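Local structure of aminopeptidase N (Francisella tularensis subsp. tularensis, 5DLL) at residues F701-Q710 against N731-H739; N347-D355 against L603-A611. The protein catalyses the zinc-dependent release of N-terminal amino acids from peptides and is probably involved in degrading intracellular peptides produced by protein breakdown. All blocks are in the same frame, centred on the assembly; numbering follows the deposited sequence.

Contact 1: residues F701-Q710 against N731-H739; sequences FDNADNMTDQ and NEFYNRWRH
The R736 side chain starts with CG anti to the carbonyl carbon (chi1 -62°) and runs extended to NE, which carries its guanidinium up to F701; the F701 ring, with CG trans to its own N (chi1 -169°), swings in to meet it. CZ of R736 lies 4.5 Å from the F701 ring centroid, an off-centre cation-pi contact with the planes 46° apart. NH2 also forms a long salt bridge to D702 OD1 (3.7 Å), which sits at the guanidinium edge, and NH1 gives a weak hydrogen bond to F701 O (3.4 Å). Deeper in, CE1 of F701 meets CD2 of F733 at 4.0 Å, edge to edge. M707 CE lies over one face of the W737 indole, 3.6 Å from CZ2, in a CH-pi contact, while SD makes an oblique Met-aromatic one; R736 CB backs the other face. Q710 NE2, itself a donor, lies near R736 NH1 (3.1 Å) and W737 NE1, so neither pair is a hydrogen bond. These residues join helices 691-703 and 707-717 to the end of helix 723-736. Beside this buried packing, R736 probably eases the closeness of D702 OD1 and E732 OE2, 4.4 Å apart, though its own bonds are weak or long.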
ATOM      1  N   PHE A 701      31.572  -3.090   2.300  1.00 66.31           N
ATOM      2  CA  PHE A 701      31.459  -1.835   1.576  1.00 60.89           C
ATOM      3  C   PHE A 701      32.273  -1.862   0.283  1.00 59.80           C
ATOM      4  O   PHE A 701      31.761  -1.521  -0.780  1.00 69.13           O
ATOM      5  CB  PHE A 701      31.928  -0.680   2.469  1.00 66.26           C
ATOM      6  CG  PHE A 701      31.619   0.681   1.917  1.00 71.08           C
ATOM      7  CD1 PHE A 701      30.306   1.115   1.812  1.00 73.69           C
ATOM      8  CD2 PHE A 701      32.641   1.536   1.520  1.00 76.66           C
ATOM      9  CE1 PHE A 701      30.014   2.370   1.310  1.00 81.88           C
ATOM     10  CE2 PHE A 701      32.355   2.795   1.018  1.00 74.89           C
ATOM     11  CZ  PHE A 701      31.041   3.212   0.912  1.00 81.62           C
ATOM     12  N   ASP A 702      33.535  -2.275   0.376  1.00 54.19           N
ATOM     13  CA  ASP A 702      34.431  -2.281  -0.785  1.00 58.64           C
ATOM     14  C   ASP A 702      34.141  -3.415  -1.769  1.00 61.36           C
ATOM     15  O   ASP A 702      34.373  -3.264  -2.967  1.00 61.97           O
ATOM     16  CB  ASP A 702      35.894  -2.377  -0.337  1.00 59.43           C
ATOM     17  CG  ASP A 702      36.305  -1.236   0.572  1.00 63.36           C
ATOM     18  OD1 ASP A 702      35.929  -0.076   0.295  1.00 64.41           O
ATOM     19  OD2 ASP A 702      37.014  -1.502   1.564  1.00 70.26           O
ATOM     20  N   ASN A 703      33.643  -4.543  -1.264  1.00 58.22           N
ATOM     21  CA  ASN A 703      33.511  -5.760  -2.064  1.00 58.62           C
ATOM     22  C   ASN A 703      32.113  -6.049  -2.609  1.00 59.89           C
ATOM     23  O   ASN A 703      31.976  -6.844  -3.538  1.00 67.36           O
ATOM     24  CB  ASN A 703      33.978  -6.969  -1.247  1.00 63.10           C
ATOM     25  CG  ASN A 703      35.402  -6.823  -0.747  1.00 68.17           C
ATOM     26  OD1 ASN A 703      36.239  -6.193  -1.392  1.00 60.45           O
ATOM     27  ND2 ASN A 703      35.684  -7.407   0.414  1.00 82.88           N
ATOM     28  N   ALA A 704      31.083  -5.427  -2.035  1.00 64.86           N
ATOM     29  CA  ALA A 704      29.691  -5.711  -2.421  1.00 61.54           C
ATOM     30  C   ALA A 704      29.484  -5.595  -3.930  1.00 60.89           C
ATOM     31  O   ALA A 704      29.990  -4.663  -4.555  1.00 65.52           O
ATOM     32  CB  ALA A 704      28.733  -4.781  -1.690  1.00 55.74           C
ATOM     33  N   ASP A 705      28.744  -6.544  -4.503  1.00 59.26           N
ATOM     34  CA  ASP A 705      28.442  -6.547  -5.939  1.00 62.54           C
ATOM     35  C   ASP A 705      26.985  -6.153  -6.225  1.00 58.47           C
ATOM     36  O   ASP A 705      26.484  -6.354  -7.336  1.00 60.08           O
ATOM     37  CB  ASP A 705      28.792  -7.911  -6.573  1.00 69.94           C
ATOM     38  CG  ASP A 705      27.854  -9.040  -6.141  1.00 78.06           C
ATOM     39  OD1 ASP A 705      27.336  -9.004  -5.005  1.00 79.84           O
ATOM     40  OD2 ASP A 705      27.646  -9.977  -6.944  1.00 77.79           O
ATOM     41  N   ASN A 706      26.320  -5.578  -5.224  1.00 54.39           N
ATOM     42  CA  ASN A 706      24.934  -5.133  -5.352  1.00 58.41           C
ATOM     43  C   ASN A 706      24.649  -3.983  -4.388  1.00 55.56           C
ATOM     44  O   ASN A 706      25.456  -3.704  -3.500  1.00 58.10           O
ATOM     45  CB  ASN A 706      23.980  -6.299  -5.080  1.00 60.93           C
ATOM     46  CG  ASN A 706      24.009  -6.757  -3.631  1.00 57.35           C
ATOM     47  OD1 ASN A 706      23.418  -6.121  -2.758  1.00 63.46           O
ATOM     48  ND2 ASN A 706      24.689  -7.868  -3.372  1.00 51.48           N
ATOM     49  N   MET A 707      23.500  -3.332  -4.547  1.00 54.26           N
ATOM     50  CA  MET A 707      23.157  -2.197  -3.686  1.00 54.01           C
ATOM     51  C   MET A 707      22.732  -2.621  -2.281  1.00 51.63           C
ATOM     52  O   MET A 707      23.033  -1.922  -1.315  1.00 51.60           O
ATOM     53  CB  MET A 707      22.065  -1.324  -4.315  1.00 55.29           C
ATOM     54  CG  MET A 707      21.869   0.020  -3.613  1.00 55.07           C
ATOM     55  SD  MET A 707      23.353   1.052  -3.525  1.00 50.16           S
ATOM     56  CE  MET A 707      23.721   1.305  -5.261  1.00 49.28           C
ATOM     57  N   THR A 708      22.037  -3.751  -2.161  1.00 51.33           N
ATOM     58  CA  THR A 708      21.554  -4.214  -0.857  1.00 48.07           C
ATOM     59  C   THR A 708      22.695  -4.325   0.157  1.00 45.83           C
ATOM     60  O   THR A 708      22.575  -3.853   1.287  1.00 45.73           O
ATOM     61  CB  THR A 708      20.839  -5.572  -0.960  1.00 47.13           C
ATOM     62  OG1 THR A 708      20.096  -5.641  -2.185  1.00 50.09           O
ATOM     63  CG2 THR A 708      19.907  -5.765   0.228  1.00 47.76           C
ATOM     64  N   ASP A 709      23.799  -4.935  -0.263  1.00 48.15           N
ATOM     65  CA  ASP A 709      24.986  -5.089   0.588  1.00 51.75           C
ATOM     66  C   ASP A 709      25.730  -3.770   0.795  1.00 47.72           C
ATOM     67  O   ASP A 709      26.259  -3.513   1.875  1.00 43.50           O
ATOM     68  CB  ASP A 709      25.955  -6.123  -0.008  1.00 53.40           C
ATOM     69  CG  ASP A 709      25.520  -7.565   0.235  1.00 51.97           C
ATOM     70  OD1 ASP A 709      24.624  -7.808   1.071  1.00 58.13           O
ATOM     71  OD2 ASP A 709      26.099  -8.466  -0.408  1.00 51.57           O
ATOM     72  N   GLN A 710      25.783  -2.942  -0.242  1.00 49.59           N
ATOM     73  CA  GLN A 710      26.452  -1.647  -0.131  1.00 57.32           C
ATOM     74  C   GLN A 710      25.659  -0.679   0.753  1.00 48.99           C
ATOM     75  O   GLN A 710      26.241   0.101   1.500  1.00 47.29           O
ATOM     76  CB  GLN A 710      26.692  -1.047  -1.514  1.00 58.37           C
ATOM     77  CG  GLN A 710      27.699   0.092  -1.512  1.00 65.08           C
ATOM     78  CD  GLN A 710      28.318   0.344  -2.877  1.00 70.19           C
ATOM     79  OE1 GLN A 710      28.026  -0.355  -3.848  1.00 78.16           O
ATOM     80  NE2 GLN A 710      29.185   1.344  -2.953  1.00 67.62           N
ATOM     81  N   ASN A 731      31.888  10.294   1.698  1.00 61.76           N
ATOM     82  CA  ASN A 731      32.566  10.750   0.480  1.00 65.35           C
ATOM     83  C   ASN A 731      32.711   9.640  -0.552  1.00 66.83           C
ATOM     84  O   ASN A 731      32.364   9.826  -1.721  1.00 62.87           O
ATOM     85  CB  ASN A 731      33.958  11.300   0.808  1.00 69.86           C
ATOM     86  CG  ASN A 731      33.916  12.489   1.750  1.00 73.25           C
ATOM     87  OD1 ASN A 731      32.877  13.131   1.926  1.00 70.31           O
ATOM     88  ND2 ASN A 731      35.055  12.786   2.364  1.00 78.93           N
ATOM     89  N   GLU A 732      33.237   8.496  -0.107  1.00 71.18           N
ATOM     90  CA  GLU A 732      33.419   7.317  -0.958  1.00 73.13           C
ATOM     91  C   GLU A 732      32.103   6.908  -1.627  1.00 69.01           C
ATOM     92  O   GLU A 732      32.087   6.612  -2.821  1.00 70.37           O
ATOM     93  CB  GLU A 732      34.008   6.136  -0.162  1.00 81.42           C
ATOM     94  CG  GLU A 732      35.505   6.250   0.139  1.00 92.69           C
ATOM     95  CD  GLU A 732      36.012   5.234   1.169  1.00 96.10           C
ATOM     96  OE1 GLU A 732      37.048   5.506   1.813  1.00 93.69           O
ATOM     97  OE2 GLU A 732      35.390   4.164   1.342  1.00 86.90           O
ATOM     98  N   PHE A 733      31.008   6.914  -0.869  1.00 63.35           N
ATOM     99  CA  PHE A 733      29.686   6.590  -1.418  1.00 62.40           C
ATOM    100  C   PHE A 733      29.246   7.632  -2.453  1.00 65.93           C
ATOM    101  O   PHE A 733      28.723   7.275  -3.508  1.00 66.84           O
ATOM    102  CB  PHE A 733      28.645   6.482  -0.297  1.00 59.66           C
ATOM    103  CG  PHE A 733      27.350   5.823  -0.713  1.00 59.85           C
ATOM    104  CD1 PHE A 733      26.356   6.544  -1.361  1.00 59.08           C
ATOM    105  CD2 PHE A 733      27.114   4.484  -0.431  1.00 58.96           C
ATOM    106  CE1 PHE A 733      25.162   5.938  -1.728  1.00 57.61           C
ATOM    107  CE2 PHE A 733      25.922   3.876  -0.797  1.00 57.25           C
ATOM    108  CZ  PHE A 733      24.946   4.604  -1.446  1.00 56.33           C
ATOM    109  N   TYR A 734      29.462   8.912  -2.153  1.00 67.21           N
ATOM    110  CA  TYR A 734      29.068   9.984  -3.066  1.00 71.62           C
ATOM    111  C   TYR A 734      29.847   9.911  -4.368  1.00 77.12           C
ATOM    112  O   TYR A 734      29.259  10.008  -5.443  1.00 78.95           O
ATOM    113  CB  TYR A 734      29.263  11.364  -2.430  1.00 76.59           C
ATOM    114  CG  TYR A 734      28.614  12.488  -3.219  1.00 80.90           C
ATOM    115  CD1 TYR A 734      27.225  12.590  -3.307  1.00 78.20           C
ATOM    116  CD2 TYR A 734      29.384  13.450  -3.876  1.00 83.58           C
ATOM    117  CE1 TYR A 734      26.622  13.614  -4.025  1.00 82.82           C
ATOM    118  CE2 TYR A 734      28.789  14.480  -4.597  1.00 84.52           C
ATOM    119  CZ  TYR A 734      27.407  14.560  -4.669  1.00 84.19           C
ATOM    120  OH  TYR A 734      26.802  15.579  -5.381  1.00 76.06           O
ATOM    121  N   ASN A 735      31.165   9.739  -4.263  1.00 82.94           N
ATOM    122  CA  ASN A 735      32.045   9.628  -5.436  1.00 90.34           C
ATOM    123  C   ASN A 735      31.553   8.595  -6.450  1.00 88.77           C
ATOM    124  O   ASN A 735      31.599   8.831  -7.659  1.00 84.35           O
ATOM    125  CB  ASN A 735      33.480   9.270  -5.013  1.00 95.25           C
ATOM    126  CG  ASN A 735      34.185  10.405  -4.287  1.00 99.96           C
ATOM    127  OD1 ASN A 735      33.912  11.584  -4.525  1.00101.73           O
ATOM    128  ND2 ASN A 735      35.109  10.050  -3.397  1.00 93.64           N
ATOM    129  N   ARG A 736      31.077   7.459  -5.946  1.00 88.33           N
ATOM    130  CA  ARG A 736      30.611   6.364  -6.794  1.00 87.27           C
ATOM    131  C   ARG A 736      29.266   6.671  -7.441  1.00 86.05           C
ATOM    132  O   ARG A 736      29.063   6.382  -8.622  1.00 84.01           O
ATOM    133  CB  ARG A 736      30.499   5.069  -5.982  1.00 90.67           C
ATOM    134  CG  ARG A 736      31.818   4.574  -5.401  1.00 99.97           C
ATOM    135  CD  ARG A 736      31.637   3.303  -4.576  1.00102.02           C
ATOM    136  NE  ARG A 736      32.649   3.156  -3.524  1.00105.92           N
ATOM    137  CZ  ARG A 736      32.908   2.030  -2.855  1.00103.81           C
ATOM    138  NH1 ARG A 736      32.246   0.906  -3.116  1.00100.52           N
ATOM    139  NH2 ARG A 736      33.850   2.024  -1.916  1.00101.94           N
ATOM    140  N   TRP A 737      28.357   7.266  -6.669  1.00 66.78           N
ATOM    141  CA  TRP A 737      26.955   7.407  -7.083  1.00 65.31           C
ATOM    142  C   TRP A 737      26.475   8.853  -7.233  1.00 60.33           C
ATOM    143  O   TRP A 737      25.381   9.180  -6.792  1.00 71.54           O
ATOM    144  CB  TRP A 737      26.052   6.669  -6.087  1.00 56.69           C
ATOM    145  CG  TRP A 737      26.467   5.253  -5.863  1.00 54.26           C
ATOM    146  CD1 TRP A 737      27.054   4.739  -4.744  1.00 48.40           C
ATOM    147  CD2 TRP A 737      26.339   4.166  -6.789  1.00 55.34           C
ATOM    148  NE1 TRP A 737      27.290   3.397  -4.912  1.00 49.70           N
ATOM    149  CE2 TRP A 737      26.862   3.020  -6.160  1.00 53.66           C
ATOM    150  CE3 TRP A 737      25.826   4.050  -8.089  1.00 56.78           C
ATOM    151  CZ2 TRP A 737      26.893   1.769  -6.786  1.00 58.96           C
ATOM    152  CZ3 TRP A 737      25.858   2.807  -8.711  1.00 64.03           C
ATOM    153  CH2 TRP A 737      26.389   1.684  -8.059  1.00 59.78           C
ATOM    154  N   ARG A 738      27.284   9.706  -7.860  1.00 71.60           N
ATOM    155  CA  ARG A 738      26.841  11.049  -8.255  1.00 61.54           C
ATOM    156  C   ARG A 738      25.789  10.925  -9.349  1.00 64.67           C
ATOM    157  O   ARG A 738      24.743  11.566  -9.303  1.00 69.01           O
ATOM    158  CB  ARG A 738      28.003  11.876  -8.810  1.00 67.09           C
ATOM    159  CG  ARG A 738      29.116  12.186  -7.828  1.00 70.86           C
ATOM    160  CD  ARG A 738      30.360  12.676  -8.556  1.00 82.92           C
ATOM    161  NE  ARG A 738      31.460  12.947  -7.630  1.00 86.02           N
ATOM    162  CZ  ARG A 738      31.696  14.115  -7.032  1.00 84.04           C
ATOM    163  NH1 ARG A 738      30.919  15.174  -7.250  1.00 82.71           N
ATOM    164  NH2 ARG A 738      32.729  14.227  -6.203  1.00 84.74           N
ATOM    165  N   HIS A 739      26.098  10.086 -10.333  1.00 77.16           N
ATOM    166  CA  HIS A 739      25.296   9.931 -11.555  1.00 80.39           C
ATOM    167  C   HIS A 739      23.883   9.349 -11.364  1.00 74.94           C
ATOM    168  O   HIS A 739      23.029   9.516 -12.240  1.00 73.56           O
ATOM    169  CB  HIS A 739      26.068   9.094 -12.590  1.00 89.35           C
ATOM    170  CG  HIS A 739      26.702   7.855 -12.028  1.00 94.32           C
ATOM    171  ND1 HIS A 739      26.008   6.677 -11.843  1.00 88.06           N
ATOM    172  CD2 HIS A 739      27.970   7.610 -11.617  1.00 95.94           C
ATOM    173  CE1 HIS A 739      26.818   5.765 -11.339  1.00 91.27           C
ATOM    174  NE2 HIS A 739      28.014   6.305 -11.191  1.00 94.26           N
TER

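Contact 2: residues N347-D355 against L603-A611; sequences NSRDVKRID and LDKALISNA
S348 OG donates to D604 OD2 at 2.6 Å, and the same carboxylate uses its other oxygen, OD1, to take A606 N at 2.8 Å. Both S348 and D604 are N-cap residues, so this is a pair of helix starts set side by side: helix 349-369 of the peptidase M1 catalytic domain against helix 605-612 of the C-terminal helical domain, an ARM-repeat-like array. The two segments point roughly the same way, their axes 36° apart and 8.8 Å from each other at closest approach. OG of S348 is anti to the backbone N (chi1 176°) and reaches OD2 from above the carboxylate plane, 56° out of it. D604 thereby caps its own helix with one oxygen and holds the neighbouring helix start with the other. The start of its own helix would tend to favour its negative charge, while the nearby carboxylate of D350 probably works against it.

Past the two N-cap residues, apolar side chains pack between D350 and N610. V351 CG2 sits 3.7 Å from A606 CB and also comes near L607 N. One turn on, I354 reaches L607 with its CD1, 4.3 Å from L607 CD1; I354 also touches W569 of helix 565-581. L607 is flanked by D350 as well: their side chains cross at a slant, with D350 OD2 at 3.9 Å from L607 CD2, and A565 touches both residues.

At the far end N610 comes head-on towards I354, and the amide oxygen rests against the branched side chain: N610 OD1 is 3.5 Å from I354 CG2, a van der Waals approach. On the flank of helix 605-612, K605 O accepts from both the backbone N and the hydroxyl of S609, with S609 OG at 2.7 Å from K605 O.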
ATOM      1  N   ASN A 347       7.874 -14.828  -2.014  1.00 44.50           N
ATOM      2  CA  ASN A 347       8.959 -14.377  -1.134  1.00 49.96           C
ATOM      3  C   ASN A 347       8.812 -15.066   0.233  1.00 49.81           C
ATOM      4  O   ASN A 347       8.666 -16.283   0.278  1.00 61.91           O
ATOM      5  CB  ASN A 347       8.982 -12.841  -1.024  1.00 55.21           C
ATOM      6  CG  ASN A 347       9.061 -12.149  -2.381  1.00 59.61           C
ATOM      7  OD1 ASN A 347      10.125 -11.680  -2.786  1.00 59.76           O
ATOM      8  ND2 ASN A 347       7.934 -12.077  -3.087  1.00 55.34           N
ATOM      9  N   SER A 348       8.846 -14.314   1.333  1.00 50.19           N
ATOM     10  CA  SER A 348       8.612 -14.873   2.667  1.00 50.01           C
ATOM     11  C   SER A 348       7.224 -14.504   3.186  1.00 50.53           C
ATOM     12  O   SER A 348       6.920 -13.321   3.353  1.00 56.53           O
ATOM     13  CB  SER A 348       9.663 -14.354   3.644  1.00 53.03           C
ATOM     14  OG  SER A 348       9.400 -14.822   4.956  1.00 64.27           O
ATOM     15  N   ARG A 349       6.395 -15.510   3.456  1.00 50.20           N
ATOM     16  CA  ARG A 349       5.031 -15.281   3.944  1.00 52.61           C
ATOM     17  C   ARG A 349       5.024 -14.548   5.275  1.00 54.81           C
ATOM     18  O   ARG A 349       4.280 -13.587   5.456  1.00 56.06           O
ATOM     19  CB  ARG A 349       4.268 -16.598   4.113  1.00 54.87           C
ATOM     20  CG  ARG A 349       3.899 -17.295   2.808  1.00 64.75           C
ATOM     21  CD  ARG A 349       2.670 -18.178   2.967  1.00 63.57           C
ATOM     22  NE  ARG A 349       1.540 -17.420   3.503  1.00 56.78           N
ATOM     23  CZ  ARG A 349       0.646 -16.750   2.776  1.00 55.52           C
ATOM     24  NH1 ARG A 349       0.700 -16.732   1.446  1.00 55.92           N
ATOM     25  NH2 ARG A 349      -0.323 -16.094   3.393  1.00 52.18           N
ATOM     26  N   ASP A 350       5.861 -15.013   6.198  1.00 56.51           N
ATOM     27  CA  ASP A 350       5.869 -14.510   7.572  1.00 58.88           C
ATOM     28  C   ASP A 350       6.303 -13.046   7.655  1.00 57.18           C
ATOM     29  O   ASP A 350       5.722 -12.271   8.409  1.00 65.43           O
ATOM     30  CB  ASP A 350       6.785 -15.373   8.449  1.00 64.09           C
ATOM     31  CG  ASP A 350       6.350 -16.832   8.497  1.00 71.24           C
ATOM     32  OD1 ASP A 350       5.160 -17.093   8.772  1.00 70.35           O
ATOM     33  OD2 ASP A 350       7.201 -17.718   8.261  1.00 73.18           O
ATOM     34  N   VAL A 351       7.314 -12.674   6.874  1.00 53.87           N
ATOM     35  CA  VAL A 351       7.820 -11.302   6.856  1.00 51.30           C
ATOM     36  C   VAL A 351       6.784 -10.363   6.241  1.00 49.79           C
ATOM     37  O   VAL A 351       6.459  -9.319   6.818  1.00 46.68           O
ATOM     38  CB  VAL A 351       9.146 -11.194   6.070  1.00 56.30           C
ATOM     39  CG1 VAL A 351       9.594  -9.741   5.941  1.00 55.75           C
ATOM     40  CG2 VAL A 351      10.228 -12.025   6.745  1.00 60.97           C
ATOM     41  N   LYS A 352       6.263 -10.735   5.074  1.00 44.24           N
ATOM     42  CA  LYS A 352       5.206  -9.962   4.439  1.00 42.13           C
ATOM     43  C   LYS A 352       4.054  -9.763   5.409  1.00 43.44           C
ATOM     44  O   LYS A 352       3.482  -8.680   5.483  1.00 46.07           O
ATOM     45  CB  LYS A 352       4.692 -10.652   3.172  1.00 39.77           C
ATOM     46  CG  LYS A 352       3.544  -9.925   2.476  1.00 38.71           C
ATOM     47  CD  LYS A 352       3.855  -8.451   2.232  1.00 38.14           C
ATOM     48  CE  LYS A 352       2.811  -7.790   1.346  1.00 36.95           C
ATOM     49  NZ  LYS A 352       2.925  -6.303   1.370  1.00 35.97           N
ATOM     50  N   ARG A 353       3.729 -10.814   6.154  1.00 41.13           N
ATOM     51  CA  ARG A 353       2.627 -10.778   7.100  1.00 41.54           C
ATOM     52  C   ARG A 353       2.926  -9.896   8.312  1.00 46.47           C
ATOM     53  O   ARG A 353       2.021  -9.251   8.844  1.00 53.25           O
ATOM     54  CB  ARG A 353       2.259 -12.199   7.547  1.00 44.18           C
ATOM     55  CG  ARG A 353       0.995 -12.299   8.388  1.00 45.20           C
ATOM     56  CD  ARG A 353      -0.179 -11.573   7.748  1.00 41.54           C
ATOM     57  NE  ARG A 353      -1.358 -11.572   8.608  1.00 41.52           N
ATOM     58  CZ  ARG A 353      -2.351 -10.686   8.536  1.00 41.90           C
ATOM     59  NH1 ARG A 353      -2.321  -9.697   7.646  1.00 40.38           N
ATOM     60  NH2 ARG A 353      -3.380 -10.785   9.374  1.00 41.46           N
ATOM     61  N   ILE A 354       4.182  -9.861   8.751  1.00 45.25           N
ATOM     62  CA  ILE A 354       4.586  -8.924   9.807  1.00 47.69           C
ATOM     63  C   ILE A 354       4.448  -7.479   9.310  1.00 47.01           C
ATOM     64  O   ILE A 354       3.859  -6.644   9.992  1.00 47.68           O
ATOM     65  CB  ILE A 354       6.020  -9.204  10.319  1.00 48.19           C
ATOM     66  CG1 ILE A 354       6.043 -10.500  11.139  1.00 47.91           C
ATOM     67  CG2 ILE A 354       6.533  -8.051  11.179  1.00 49.63           C
ATOM     68  CD1 ILE A 354       7.423 -11.091  11.327  1.00 49.50           C
ATOM     69  N   ASP A 355       4.971  -7.203   8.116  1.00 48.77           N
ATOM     70  CA  ASP A 355       4.898  -5.864   7.516  1.00 51.67           C
ATOM     71  C   ASP A 355       3.468  -5.343   7.372  1.00 48.77           C
ATOM     72  O   ASP A 355       3.222  -4.156   7.580  1.00 60.66           O
ATOM     73  CB  ASP A 355       5.574  -5.844   6.137  1.00 56.29           C
ATOM     74  CG  ASP A 355       7.081  -6.064   6.212  1.00 68.42           C
ATOM     75  OD1 ASP A 355       7.658  -5.972   7.319  1.00 66.61           O
ATOM     76  OD2 ASP A 355       7.689  -6.332   5.153  1.00 71.70           O
ATOM     77  N   LEU A 603      14.438 -22.604   9.594  1.00 75.27           N
ATOM     78  CA  LEU A 603      13.491 -21.526   9.843  1.00 70.23           C
ATOM     79  C   LEU A 603      13.855 -20.375   8.911  1.00 70.16           C
ATOM     80  O   LEU A 603      15.041 -20.060   8.755  1.00 59.55           O
ATOM     81  CB  LEU A 603      13.564 -21.076  11.305  1.00 71.15           C
ATOM     82  CG  LEU A 603      12.461 -20.141  11.812  1.00 79.54           C
ATOM     83  CD1 LEU A 603      11.096 -20.812  11.761  1.00 85.39           C
ATOM     84  CD2 LEU A 603      12.774 -19.677  13.227  1.00 80.41           C
ATOM     85  N   ASP A 604      12.846 -19.761   8.290  1.00 72.13           N
ATOM     86  CA  ASP A 604      13.079 -18.669   7.344  1.00 69.25           C
ATOM     87  C   ASP A 604      14.048 -17.666   7.969  1.00 64.01           C
ATOM     88  O   ASP A 604      13.773 -17.082   9.019  1.00 48.94           O
ATOM     89  CB  ASP A 604      11.767 -17.982   6.936  1.00 70.02           C
ATOM     90  CG  ASP A 604      11.947 -16.996   5.771  1.00 70.92           C
ATOM     91  OD1 ASP A 604      12.999 -16.323   5.691  1.00 58.33           O
ATOM     92  OD2 ASP A 604      11.026 -16.889   4.934  1.00 62.90           O
ATOM     93  N   LYS A 605      15.186 -17.489   7.308  1.00 62.34           N
ATOM     94  CA  LYS A 605      16.269 -16.651   7.816  1.00 58.16           C
ATOM     95  C   LYS A 605      15.878 -15.171   7.843  1.00 59.63           C
ATOM     96  O   LYS A 605      16.444 -14.392   8.608  1.00 55.38           O
ATOM     97  CB  LYS A 605      17.516 -16.852   6.951  1.00 63.64           C
ATOM     98  CG  LYS A 605      18.823 -16.849   7.713  1.00 63.73           C
ATOM     99  CD  LYS A 605      19.820 -17.842   7.133  1.00 62.78           C
ATOM    100  CE  LYS A 605      19.427 -19.275   7.456  1.00 64.20           C
ATOM    101  NZ  LYS A 605      20.552 -20.218   7.220  1.00 65.53           N
ATOM    102  N   ALA A 606      14.916 -14.793   7.002  1.00 58.36           N
ATOM    103  CA  ALA A 606      14.368 -13.442   7.003  1.00 55.91           C
ATOM    104  C   ALA A 606      13.495 -13.224   8.237  1.00 51.03           C
ATOM    105  O   ALA A 606      13.549 -12.164   8.863  1.00 42.09           O
ATOM    106  CB  ALA A 606      13.563 -13.198   5.738  1.00 61.93           C
ATOM    107  N   LEU A 607      12.685 -14.228   8.570  1.00 50.45           N
ATOM    108  CA  LEU A 607      11.879 -14.214   9.794  1.00 58.73           C
ATOM    109  C   LEU A 607      12.762 -14.106  11.040  1.00 54.60           C
ATOM    110  O   LEU A 607      12.421 -13.399  11.990  1.00 49.23           O
ATOM    111  CB  LEU A 607      11.000 -15.470   9.874  1.00 68.69           C
ATOM    112  CG  LEU A 607      10.415 -15.864  11.233  1.00 83.97           C
ATOM    113  CD1 LEU A 607       9.429 -14.825  11.747  1.00 76.72           C
ATOM    114  CD2 LEU A 607       9.760 -17.233  11.116  1.00102.36           C
ATOM    115  N   ILE A 608      13.890 -14.816  11.030  1.00 53.21           N
ATOM    116  CA  ILE A 608      14.891 -14.693  12.089  1.00 55.75           C
ATOM    117  C   ILE A 608      15.347 -13.230  12.220  1.00 53.07           C
ATOM    118  O   ILE A 608      15.390 -12.687  13.325  1.00 44.42           O
ATOM    119  CB  ILE A 608      16.103 -15.626  11.839  1.00 56.09           C
ATOM    120  CG1 ILE A 608      15.689 -17.094  12.001  1.00 62.58           C
ATOM    121  CG2 ILE A 608      17.235 -15.325  12.811  1.00 62.25           C
ATOM    122  CD1 ILE A 608      16.726 -18.099  11.534  1.00 60.07           C
ATOM    123  N   SER A 609      15.660 -12.598  11.087  1.00 46.00           N
ATOM    124  CA  SER A 609      16.093 -11.197  11.060  1.00 45.52           C
ATOM    125  C   SER A 609      15.091 -10.233  11.704  1.00 48.39           C
ATOM    126  O   SER A 609      15.494  -9.276  12.361  1.00 46.71           O
ATOM    127  CB  SER A 609      16.364 -10.753   9.619  1.00 48.40           C
ATOM    128  OG  SER A 609      17.071 -11.750   8.904  1.00 56.45           O
ATOM    129  N   ASN A 610      13.796 -10.480  11.501  1.00 58.30           N
ATOM    130  CA  ASN A 610      12.741  -9.631  12.076  1.00 55.55           C
ATOM    131  C   ASN A 610      12.591  -9.838  13.576  1.00 53.07           C
ATOM    132  O   ASN A 610      12.432  -8.874  14.326  1.00 48.62           O
ATOM    133  CB  ASN A 610      11.383  -9.874  11.395  1.00 56.80           C
ATOM    134  CG  ASN A 610      11.033  -8.798  10.383  1.00 62.05           C
ATOM    135  OD1 ASN A 610       9.948  -8.218  10.432  1.00 70.41           O
ATOM    136  ND2 ASN A 610      11.952  -8.522   9.468  1.00 59.93           N
ATOM    137  N   ALA A 611      12.632 -11.099  14.001  1.00 50.82           N
ATOM    138  CA  ALA A 611      12.488 -11.446  15.414  1.00 52.71           C
ATOM    139  C   ALA A 611      13.685 -10.991  16.254  1.00 59.07           C
ATOM    140  O   ALA A 611      13.521 -10.618  17.419  1.00 66.89           O
ATOM    141  CB  ALA A 611      12.272 -12.942  15.565  1.00 52.00           C
TER

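Overall arrangement
From the N terminus, the chain first reaches 347-355, just after helix 328-346, which carries the zinc ligand E332. It then travels through the rest of the catalytic domain, the Ig-like region and the first C-terminal helices before 603-611 returns to close contact 2, a loop of 247 intervening residues that ties the catalytic domain to the C-terminal helical domain. Contact 1 opens later, at 701-710, and closes after only 20 mostly helical residues, so it joins near neighbours within that helical domain. The two loops follow in series and neither nest nor cross. The centres of contact 1 and contact 2 lie about 27 Å apart, and the nearest atoms of contact 1 and contact 2 are about 11 Å apart.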